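Local coordinates for protein glycosyl hydrolase family 10 (Bacteroides intestinalis DSM 17393, PDB 4QPW) that binds xylohexaose, and probably xylan chains, as a carbohydrate-binding module of a larger enzyme that probably hydrolyses glycosidic bonds in xylan, at residues A[20-25]-A[52-56]; A[24-30]-A[43-49]; A[76-82]-A[128-133]. One frame throughout, in Å; residues are numbered along the deposited sequence.

Interaction 1. Residues A[20-25]-A[52-56]; sequences EVNEEV and HFIQY. With XYP (beta-D-xylopyranose), chain B; XYP (beta-D-xylopyranose), chain C.
Glu20 and Gln55 sit opposite each other on neighbouring antiparallel strands, and their side chains run side by side toward the bound xylo-oligosaccharide. Their backbones form a hydrogen-bonded pair: Glu20 N reaches Gln55 O at 2.8 Å, and Gln55 N returns a longer bond to Glu20 O. Next along, Val21 faces Ile54 as a non-hydrogen-bonded pair on the other face of the sheet, where Val25 CG2 meets Ile54 CG1 at 3.9 Å and Val21 and Ile54 also rest on strand 29-31.

The close packing continues at the end of the strands. Asn22 N donates to Phe53 O, and with CG anti to the backbone N (chi1 -166°) the Asn22 amide lies flat over the Phe53 ring, the two planes 6° apart and ND2 over the ring centre. Asn22 OD1 uses an in-plane lone pair to accept from Glu24 N at 2.9 Å, an Asx turn that fixes the amide's rotation. Glu24, on the solvent side, sets OE2, bonded to Ser49 OG, at the ring edge.

This is the edge of the five-stranded sheet of a beta-sandwich carbohydrate-binding module, and the face carrying Glu20 and Gln55 is the glycan site, completed by His52, Trp18, Trp91, Met122 and Gln124. Here the contact turns polar, and with the sugar in place Gln55 is buried. Glu20 takes two adjacent hydroxyls of one xylose, O3 on OE1 at 2.6 Å and O2 on OE2 at 2.8 Å. Gln55 spans the linkage: NE2 donates to O4 of that xylose at 3.1 Å, while OE1 accepts from O2 of the next. Between the side chains themselves, Gln55 NE2 makes just a weak bond to Glu20 OE1. The His52 ring lays one face against C4 of the second xylose, and a water joins Glu20 O, His52 O and Gln55 NE2.

Interaction 2. Residues A[24-30]-A[43-49]; sequences EVKETTT and KTSVAAS
The Glu24 carboxylate grips Ser49 with both oxygens: OE2 takes the hydroxyl OG at 2.6 Å on its syn lone pair, and OE1 takes the backbone N at 2.8 Å, also from the syn side. Its extended side chain carries it across to the 43-49 segment, and a water joins OE1, weakly, to Ala47 O. Beneath this polar pair Val25 CG1 rests on Ala48, 4.1 Å from its CB.

Further along, Thr28 sets its CB 3.3 Å from Ser45 OG and lies against Val46 with its methyl and hydroxyl, while Ser45 N donates to Thr28 O. A second water bonds the hydroxyls of Thr28 and Thr29 and Val46 O. Thr29 is positioned from within its own segment: OG1, anti to the carbonyl carbon (chi1 -56°), donates to Val25 O at 2.8 Å. Its partner Thr44 lies alongside it, and the Thr44 hydroxyl bonds both Phe128 O and Gly130 N.

Thr29 and Thr44 are a non-hydrogen-bonded pair; Thr30 and Lys43 follow as a hydrogen-bonded one, with both N-to-O bonds 2.9 Å long. Such alternation is the signature of antiparallel strands, here 29-31 and 39-44 in the seven-stranded sheet of the beta-sandwich.

Interaction 3. Residues A[76-82]-A[128-133]; sequences VRGSAEG and FVGTIQ
Strands 76-78 and 130-133 run antiparallel, their axes 4.7 Å apart at closest and 167° between their directions, with Arg77 and Gln133 a hydrogen-bonded pair and Gly78 and Ile132 a non-hydrogen-bonded one. They are neighbours in the seven-stranded sheet of the beta-sandwich. On the Gly78 and Ile132 face Val76 CG1 and Ile132 CG2 meet at 4.2 Å, both side chains also packing on Leu84 and Phe101 of the other sheet. Gly78 brings its CA to 3.1 Å from Thr131 O.

Where the first strand ends, Ser79 takes over the pairing. Its N donates to Thr131 O, and OG, swung between the backbone N and the carbonyl carbon (chi1 52°), accepts from Thr131 N at 2.9 Å, a side chain standing in for a backbone carbonyl. Gly130, with phi 141°, passes its CA 3.5 Å from Ser79 OG. The chain then turns through Ala80 and Glu81 around the Phe128 ring, whose edge meets Glu81 O.

On the opposite face Arg77 and Gln133 lie alongside each other, guanidinium and amide nearly coplanar. Gln133 NE2 is held by Glu41, and its OE1 takes two Arg77 donors in the guanidinium plane, NE at 2.7 Å and NH2 at 2.9 Å.

How the interactions relate
The three contacts pass from the glycan-binding face to the far sheet. Interactions 1 and 2 share Glu24 and Val25, and 2 is nested inside the loop that 1 closes; they press together where Ile54 CD1 meets Thr44 CG2 at 3.4 Å. Interactions 2 and 3 belong to one sheet, with Thr44 N near Gly130 O at 2.8 Å joining strands 39-44 and 130-141. In interaction 1 alone, Glu20 and Gln55 bond xylose hydroxyls and the linking oxygen, whereas 2 uses hydroxyls, a carboxylate and waters where half the touching residues are exposed and Val25, Thr29, Thr44 and Ala48 buried. Interaction 3 lies nearest the chain's centre and pairs its guanidinium with an amide.

Interaction 1. Residues A[20-25]-A[52-56]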
loop_
_atom_site.group_PDB
_atom_site.type_symbol
_atom_site.label_atom_id
_atom_site.label_comp_id
_atom_site.label_asym_id
_atom_site.label_seq_id
_atom_site.Cartn_x
_atom_site.Cartn_y
_atom_site.Cartn_z
ATOM N N GLU A 20 -9.181 5.212 5.598
ATOM C CA GLU A 20 -9.688 6.431 6.244
ATOM C C GLU A 20 -9.231 7.603 5.405
ATOM O O GLU A 20 -8.063 7.944 5.339
ATOM C CB GLU A 20 -9.206 6.564 7.636
ATOM C CG GLU A 20 -9.787 7.775 8.414
ATOM C CD GLU A 20 -9.255 7.715 9.822
ATOM O OE1 GLU A 20 -8.140 8.027 10.055
ATOM O OE2 GLU A 20 -9.814 7.013 10.700
ATOM N N VAL A 21 -10.220 8.279 4.826
ATOM C CA VAL A 21 -10.008 9.559 4.098
ATOM C C VAL A 21 -10.453 10.667 5.075
ATOM O O VAL A 21 -11.634 10.689 5.467
ATOM C CB VAL A 21 -10.799 9.603 2.833
ATOM C CG1 VAL A 21 -10.645 10.949 2.124
ATOM C CG2 VAL A 21 -10.402 8.513 1.875
ATOM N N ASN A 22 -9.534 11.449 5.535
ATOM C CA ASN A 22 -9.910 12.600 6.376
ATOM C C ASN A 22 -10.946 13.454 5.662
ATOM O O ASN A 22 -10.968 13.656 4.500
ATOM C CB ASN A 22 -8.647 13.416 6.637
ATOM C CG ASN A 22 -8.821 14.425 7.753
ATOM O OD1 ASN A 22 -9.423 15.510 7.487
ATOM N ND2 ASN A 22 -8.443 14.120 8.907
ATOM N N GLU A 23 -11.874 13.956 6.503
ATOM C CA GLU A 23 -12.961 14.841 6.022
ATOM C C GLU A 23 -12.508 16.029 5.209
ATOM O O GLU A 23 -13.273 16.454 4.339
ATOM C CB GLU A 23 -13.845 15.311 7.198
ATOM C CG GLU A 23 -14.630 14.126 7.753
ATOM C CD GLU A 23 -15.597 14.525 8.853
ATOM O OE1 GLU A 23 -15.150 14.478 10.020
ATOM O OE2 GLU A 23 -16.745 14.927 8.512
ATOM N N GLU A 24 -11.302 16.474 5.441
ATOM C CA GLU A 24 -10.749 17.561 4.688
ATOM C C GLU A 24 -10.868 17.383 3.211
ATOM O O GLU A 24 -10.998 18.338 2.431
ATOM C CB GLU A 24 -9.273 17.798 5.066
ATOM C CG GLU A 24 -8.625 19.027 4.485
ATOM C CD GLU A 24 -7.157 19.060 4.644
ATOM O OE1 GLU A 24 -6.417 18.277 3.937
ATOM O OE2 GLU A 24 -6.581 19.585 5.646
ATOM N N VAL A 25 -10.671 16.115 2.697
ATOM C CA VAL A 25 -10.530 15.796 1.310
ATOM C C VAL A 25 -11.512 14.743 0.874
ATOM O O VAL A 25 -11.342 14.059 -0.160
ATOM C CB VAL A 25 -9.082 15.450 0.866
ATOM C CG1 VAL A 25 -8.182 16.672 0.933
ATOM C CG2 VAL A 25 -8.552 14.303 1.687
ATOM N N HIS A 52 -0.949 11.476 6.116
ATOM C CA HIS A 52 -1.798 10.433 6.662
ATOM C C HIS A 52 -3.258 10.717 6.510
ATOM O O HIS A 52 -4.039 9.828 6.866
ATOM C CB HIS A 52 -1.470 10.151 8.118
ATOM C CG HIS A 52 -1.921 11.199 9.122
ATOM N ND1 HIS A 52 -3.091 11.158 9.849
ATOM C CD2 HIS A 52 -1.299 12.334 9.450
ATOM C CE1 HIS A 52 -3.165 12.271 10.619
ATOM N NE2 HIS A 52 -2.073 12.958 10.403
ATOM N N PHE A 53 -3.644 11.894 6.000
ATOM C CA PHE A 53 -5.051 12.127 5.812
ATOM C C PHE A 53 -5.666 11.339 4.686
ATOM O O PHE A 53 -6.877 11.332 4.521
ATOM C CB PHE A 53 -5.230 13.643 5.515
ATOM C CG PHE A 53 -5.288 14.519 6.758
ATOM C CD1 PHE A 53 -4.917 14.146 7.928
ATOM C CD2 PHE A 53 -5.801 15.828 6.605
ATOM C CE1 PHE A 53 -5.000 15.028 9.084
ATOM C CE2 PHE A 53 -5.839 16.709 7.730
ATOM C CZ PHE A 53 -5.485 16.330 8.920
ATOM N N ILE A 54 -4.850 10.633 3.830
ATOM C CA ILE A 54 -5.386 9.608 2.913
ATOM C C ILE A 54 -4.602 8.342 3.232
ATOM O O ILE A 54 -3.396 8.259 2.860
ATOM C CB ILE A 54 -5.306 9.996 1.503
ATOM C CG1 ILE A 54 -6.037 11.338 1.237
ATOM C CG2 ILE A 54 -5.900 8.886 0.634
ATOM C CD1 ILE A 54 -5.925 11.834 -0.169
ATOM N N GLN A 55 -5.197 7.461 4.019
ATOM C CA GLN A 55 -4.479 6.236 4.511
ATOM C C GLN A 55 -5.350 5.043 4.359
ATOM O O GLN A 55 -6.598 5.120 4.444
ATOM C CB GLN A 55 -3.990 6.436 5.940
ATOM C CG GLN A 55 -5.112 6.620 6.962
ATOM C CD GLN A 55 -4.606 6.751 8.371
ATOM O OE1 GLN A 55 -3.555 6.225 8.744
ATOM N NE2 GLN A 55 -5.339 7.518 9.195
ATOM N N TYR A 56 -4.720 3.888 4.061
ATOM C CA TYR A 56 -5.481 2.724 3.661
ATOM C C TYR A 56 -4.609 1.500 3.843
ATOM O O TYR A 56 -3.408 1.529 3.545
ATOM C CB TYR A 56 -5.981 2.884 2.202
ATOM C CG TYR A 56 -5.006 3.448 1.216
ATOM C CD1 TYR A 56 -4.826 4.852 1.099
ATOM C CD2 TYR A 56 -4.204 2.670 0.406
ATOM C CE1 TYR A 56 -3.874 5.412 0.314
ATOM C CE2 TYR A 56 -3.295 3.198 -0.425
ATOM C CZ TYR A 56 -3.086 4.578 -0.488
ATOM O OH TYR A 56 -2.165 5.099 -1.372
HETATM C C1 XYP B . -6.786 4.473 13.729
HETATM C C2 XYP B . -7.542 5.803 13.472
HETATM C C3 XYP B . -6.620 6.632 12.607
HETATM C C4 XYP B . -5.223 6.704 13.114
HETATM C C5 XYP B . -4.660 5.316 13.357
HETATM O O2 XYP B . -8.812 5.619 12.865
HETATM O O3 XYP B . -7.146 7.985 12.434
HETATM O O4 XYP B . -4.386 7.337 12.119
HETATM O O5 XYP B . -5.524 4.608 14.274
HETATM C C1 XYP C . -3.104 7.664 12.557
HETATM C C2 XYP C . -2.167 7.593 11.384
HETATM C C3 XYP C . -0.766 8.052 11.756
HETATM C C4 XYP C . -0.871 9.460 12.398
HETATM C C5 XYP C . -1.897 9.436 13.468
HETATM O O2 XYP C . -2.071 6.246 10.917
HETATM O O3 XYP C . 0.066 8.069 10.559
HETATM O O4 XYP C . 0.441 9.791 12.872
HETATM O O5 XYP C . -3.176 9.078 12.983
HETATM O O HOH W 1 -6.837 9.587 7.398
#

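Interaction 2. Residues A[24-30]-A[43-49]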
loop_
_atom_site.group_PDB
_atom_site.type_symbol
_atom_site.label_atom_id
_atom_site.label_comp_id
_atom_site.label_asym_id
_atom_site.label_seq_id
_atom_site.Cartn_x
_atom_site.Cartn_y
_atom_site.Cartn_z
ATOM N N GLU A 24 -11.302 16.474 5.441
ATOM C CA GLU A 24 -10.749 17.561 4.688
ATOM C C GLU A 24 -10.868 17.383 3.211
ATOM O O GLU A 24 -10.998 18.338 2.431
ATOM C CB GLU A 24 -9.273 17.798 5.066
ATOM C CG GLU A 24 -8.625 19.027 4.485
ATOM C CD GLU A 24 -7.157 19.060 4.644
ATOM O OE1 GLU A 24 -6.417 18.277 3.937
ATOM O OE2 GLU A 24 -6.581 19.585 5.646
ATOM N N VAL A 25 -10.671 16.115 2.697
ATOM C CA VAL A 25 -10.530 15.796 1.310
ATOM C C VAL A 25 -11.512 14.743 0.874
ATOM O O VAL A 25 -11.342 14.059 -0.160
ATOM C CB VAL A 25 -9.082 15.450 0.866
ATOM C CG1 VAL A 25 -8.182 16.672 0.933
ATOM C CG2 VAL A 25 -8.552 14.303 1.687
ATOM N N LYS A 26 -12.617 14.602 1.595
ATOM C CA LYS A 26 -13.590 13.584 1.274
ATOM C C LYS A 26 -14.203 13.708 -0.058
ATOM O O LYS A 26 -14.510 12.684 -0.706
ATOM C CB LYS A 26 -14.760 13.623 2.338
ATOM C CG LYS A 26 -16.007 12.798 2.064
ATOM C CD LYS A 26 -17.172 13.162 3.042
ATOM C CE LYS A 26 -18.394 12.329 2.641
ATOM N NZ LYS A 26 -19.380 12.403 3.766
ATOM N N GLU A 27 -14.478 14.919 -0.552
ATOM C CA GLU A 27 -15.132 15.091 -1.799
ATOM C C GLU A 27 -14.319 14.786 -3.029
ATOM O O GLU A 27 -14.892 14.513 -4.064
ATOM C CB GLU A 27 -15.752 16.473 -1.906
ATOM C CG GLU A 27 -16.805 16.838 -0.885
ATOM C CD GLU A 27 -17.943 15.866 -0.860
ATOM O OE1 GLU A 27 -18.436 15.628 -2.040
ATOM O OE2 GLU A 27 -18.332 15.349 0.231
ATOM N N THR A 28 -13.018 14.917 -2.907
ATOM C CA THR A 28 -12.113 14.919 -4.016
ATOM C C THR A 28 -11.205 13.639 -4.063
ATOM O O THR A 28 -10.273 13.606 -4.859
ATOM C CB THR A 28 -11.285 16.202 -4.016
ATOM O OG1 THR A 28 -10.763 16.411 -2.751
ATOM C CG2 THR A 28 -12.170 17.414 -4.414
ATOM N N THR A 29 -11.531 12.661 -3.232
ATOM C CA THR A 29 -10.696 11.418 -3.065
ATOM C C THR A 29 -11.600 10.252 -3.243
ATOM O O THR A 29 -12.713 10.179 -2.686
ATOM C CB THR A 29 -10.102 11.434 -1.706
ATOM O OG1 THR A 29 -9.345 12.631 -1.458
ATOM C CG2 THR A 29 -9.179 10.205 -1.517
ATOM N N THR A 30 -11.088 9.199 -3.934
ATOM C CA THR A 30 -11.744 7.916 -4.000
ATOM C C THR A 30 -10.723 6.802 -3.822
ATOM O O THR A 30 -9.591 6.890 -4.299
ATOM C CB THR A 30 -12.517 7.671 -5.277
ATOM O OG1 THR A 30 -11.765 7.765 -6.334
ATOM C CG2 THR A 30 -13.524 8.756 -5.502
ATOM N N LYS A 43 -7.539 7.833 -6.122
ATOM C CA LYS A 43 -7.585 9.024 -6.971
ATOM C C LYS A 43 -7.856 10.252 -6.164
ATOM O O LYS A 43 -8.796 10.278 -5.366
ATOM C CB LYS A 43 -8.652 8.883 -7.990
ATOM C CG LYS A 43 -8.397 7.994 -9.083
ATOM C CD LYS A 43 -9.383 8.326 -10.228
ATOM C CE LYS A 43 -9.335 9.813 -10.505
ATOM N NZ LYS A 43 -9.374 10.128 -11.957
ATOM N N THR A 44 -7.066 11.278 -6.398
ATOM C CA THR A 44 -7.129 12.552 -5.646
ATOM C C THR A 44 -7.050 13.685 -6.617
ATOM O O THR A 44 -6.301 13.677 -7.609
ATOM C CB THR A 44 -6.052 12.732 -4.697
ATOM O OG1 THR A 44 -4.806 12.500 -5.391
ATOM C CG2 THR A 44 -6.148 11.794 -3.528
ATOM N N SER A 45 -7.877 14.749 -6.381
ATOM C CA SER A 45 -7.714 16.031 -7.165
ATOM C C SER A 45 -7.243 17.113 -6.310
ATOM O O SER A 45 -6.855 18.206 -6.878
ATOM C CB SER A 45 -8.979 16.365 -7.936
ATOM O OG SER A 45 -10.010 16.647 -7.051
ATOM N N VAL A 46 -7.161 17.006 -5.017
ATOM C CA VAL A 46 -6.714 18.041 -4.064
ATOM C C VAL A 46 -5.775 17.396 -3.069
ATOM O O VAL A 46 -6.177 16.398 -2.371
ATOM C CB VAL A 46 -7.907 18.746 -3.310
ATOM C CG1 VAL A 46 -7.368 19.753 -2.334
ATOM C CG2 VAL A 46 -8.873 19.365 -4.293
ATOM N N ALA A 47 -4.585 17.893 -2.870
ATOM C CA ALA A 47 -3.681 17.357 -1.840
ATOM C C ALA A 47 -4.233 17.575 -0.495
ATOM O O ALA A 47 -4.791 18.724 -0.183
ATOM C CB ALA A 47 -2.324 18.019 -1.952
ATOM N N ALA A 48 -4.151 16.655 0.419
ATOM C CA ALA A 48 -4.494 16.873 1.786
ATOM C C ALA A 48 -3.388 17.702 2.459
ATOM O O ALA A 48 -2.263 17.752 1.982
ATOM C CB ALA A 48 -4.637 15.512 2.521
ATOM N N SER A 49 -3.661 18.197 3.654
ATOM C CA SER A 49 -2.628 18.965 4.400
ATOM C C SER A 49 -1.626 18.108 5.054
ATOM O O SER A 49 -0.535 18.594 5.467
ATOM C CB SER A 49 -3.351 19.896 5.452
ATOM O OG SER A 49 -4.111 19.156 6.301
HETATM O O HOH W 2 -6.262 20.101 1.680
HETATM O O HOH W 3 -8.385 14.943 -2.904
HETATM O O HOH W 4 -11.467 11.174 -6.827
#

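Interaction 3. Residues A[76-82]-A[128-133]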
loop_
_atom_site.group_PDB
_atom_site.type_symbol
_atom_site.label_atom_id
_atom_site.label_comp_id
_atom_site.label_asym_id
_atom_site.label_seq_id
_atom_site.Cartn_x
_atom_site.Cartn_y
_atom_site.Cartn_z
ATOM N N VAL A 76 3.198 -1.024 -8.366
ATOM C CA VAL A 76 2.596 0.327 -8.238
ATOM C C VAL A 76 2.915 1.134 -9.467
ATOM O O VAL A 76 4.041 1.036 -10.026
ATOM C CB VAL A 76 3.139 1.060 -7.028
ATOM C CG1 VAL A 76 2.495 2.429 -6.810
ATOM C CG2 VAL A 76 3.109 0.215 -5.808
ATOM N N ARG A 77 1.978 1.960 -9.894
ATOM C CA ARG A 77 2.281 3.070 -10.853
ATOM C C ARG A 77 1.399 4.242 -10.426
ATOM O O ARG A 77 0.387 4.129 -9.678
ATOM C CB ARG A 77 2.050 2.663 -12.260
ATOM C CG ARG A 77 0.699 2.475 -12.646
ATOM C CD ARG A 77 0.462 2.243 -14.167
ATOM N NE ARG A 77 -0.869 2.281 -14.626
ATOM C CZ ARG A 77 -1.371 2.131 -15.898
ATOM N NH1 ARG A 77 -0.566 1.930 -16.989
ATOM N NH2 ARG A 77 -2.709 2.157 -16.038
ATOM N N GLY A 78 1.704 5.408 -11.004
ATOM C CA GLY A 78 0.877 6.591 -10.845
ATOM C C GLY A 78 0.767 7.365 -12.100
ATOM O O GLY A 78 1.501 7.152 -13.095
ATOM N N SER A 79 -0.142 8.320 -12.080
ATOM C CA SER A 79 -0.330 9.222 -13.242
ATOM C C SER A 79 0.795 10.187 -13.343
ATOM O O SER A 79 0.875 10.870 -14.419
ATOM C CB SER A 79 -1.652 10.004 -13.087
ATOM O OG SER A 79 -1.751 10.635 -11.870
ATOM N N ALA A 80 1.595 10.380 -12.392
ATOM C CA ALA A 80 2.785 11.182 -12.369
ATOM C C ALA A 80 3.730 10.616 -11.347
ATOM O O ALA A 80 3.329 9.716 -10.530
ATOM C CB ALA A 80 2.484 12.627 -11.976
ATOM N N GLU A 81 4.987 10.979 -11.333
ATOM C CA GLU A 81 5.903 10.610 -10.333
ATOM C C GLU A 81 5.433 11.033 -8.940
ATOM O O GLU A 81 4.937 12.175 -8.752
ATOM C CB GLU A 81 7.313 11.167 -10.592
ATOM C CG GLU A 81 7.977 10.461 -11.749
ATOM C CD GLU A 81 9.306 11.058 -12.222
ATOM O OE1 GLU A 81 10.005 11.681 -11.451
ATOM O OE2 GLU A 81 9.639 10.843 -13.396
ATOM N N GLY A 82 5.523 10.199 -7.914
ATOM C CA GLY A 82 5.177 10.533 -6.566
ATOM C C GLY A 82 5.663 9.512 -5.604
ATOM O O GLY A 82 6.403 8.564 -5.997
ATOM N N PHE A 128 -0.185 13.351 -2.404
ATOM C CA PHE A 128 -0.152 13.106 -3.815
ATOM C C PHE A 128 -1.392 13.455 -4.501
ATOM O O PHE A 128 -2.485 13.014 -4.079
ATOM C CB PHE A 128 0.216 11.609 -4.117
ATOM C CG PHE A 128 0.317 11.315 -5.580
ATOM C CD1 PHE A 128 1.431 11.717 -6.318
ATOM C CD2 PHE A 128 -0.672 10.736 -6.275
ATOM C CE1 PHE A 128 1.505 11.443 -7.677
ATOM C CE2 PHE A 128 -0.566 10.426 -7.596
ATOM C CZ PHE A 128 0.473 10.831 -8.345
ATOM N N VAL A 129 -1.318 14.243 -5.586
ATOM C CA VAL A 129 -2.374 14.588 -6.457
ATOM C C VAL A 129 -2.364 13.818 -7.740
ATOM O O VAL A 129 -1.393 13.957 -8.495
ATOM C CB VAL A 129 -2.464 16.136 -6.744
ATOM C CG1 VAL A 129 -3.636 16.435 -7.616
ATOM C CG2 VAL A 129 -2.502 16.865 -5.451
ATOM N N GLY A 130 -3.338 13.011 -8.033
ATOM C CA GLY A 130 -3.431 12.230 -9.229
ATOM C C GLY A 130 -4.007 10.848 -8.943
ATOM O O GLY A 130 -4.829 10.683 -8.043
ATOM N N THR A 131 -3.588 9.885 -9.740
ATOM C CA THR A 131 -4.095 8.480 -9.613
ATOM C C THR A 131 -2.910 7.596 -9.233
ATOM O O THR A 131 -1.871 7.604 -9.945
ATOM C CB THR A 131 -4.693 8.033 -10.886
ATOM O OG1 THR A 131 -5.802 8.927 -11.291
ATOM C CG2 THR A 131 -5.303 6.623 -10.819
ATOM N N ILE A 132 -3.049 6.848 -8.133
ATOM C CA ILE A 132 -2.142 5.734 -7.746
ATOM C C ILE A 132 -2.863 4.450 -8.036
ATOM O O ILE A 132 -4.042 4.264 -7.680
ATOM C CB ILE A 132 -1.777 5.876 -6.288
ATOM C CG1 ILE A 132 -1.010 7.173 -6.049
ATOM C CG2 ILE A 132 -1.005 4.630 -5.852
ATOM C CD1 ILE A 132 -0.794 7.449 -4.586
ATOM N N GLN A 133 -2.186 3.507 -8.695
ATOM C CA GLN A 133 -2.704 2.149 -8.944
ATOM C C GLN A 133 -1.774 1.102 -8.365
ATOM O O GLN A 133 -0.536 1.210 -8.487
ATOM C CB GLN A 133 -2.860 1.964 -10.424
ATOM C CG GLN A 133 -3.918 2.937 -11.029
ATOM C CD GLN A 133 -4.113 2.730 -12.525
ATOM O OE1 GLN A 133 -3.178 2.358 -13.226
ATOM N NE2 GLN A 133 -5.296 2.898 -12.970
#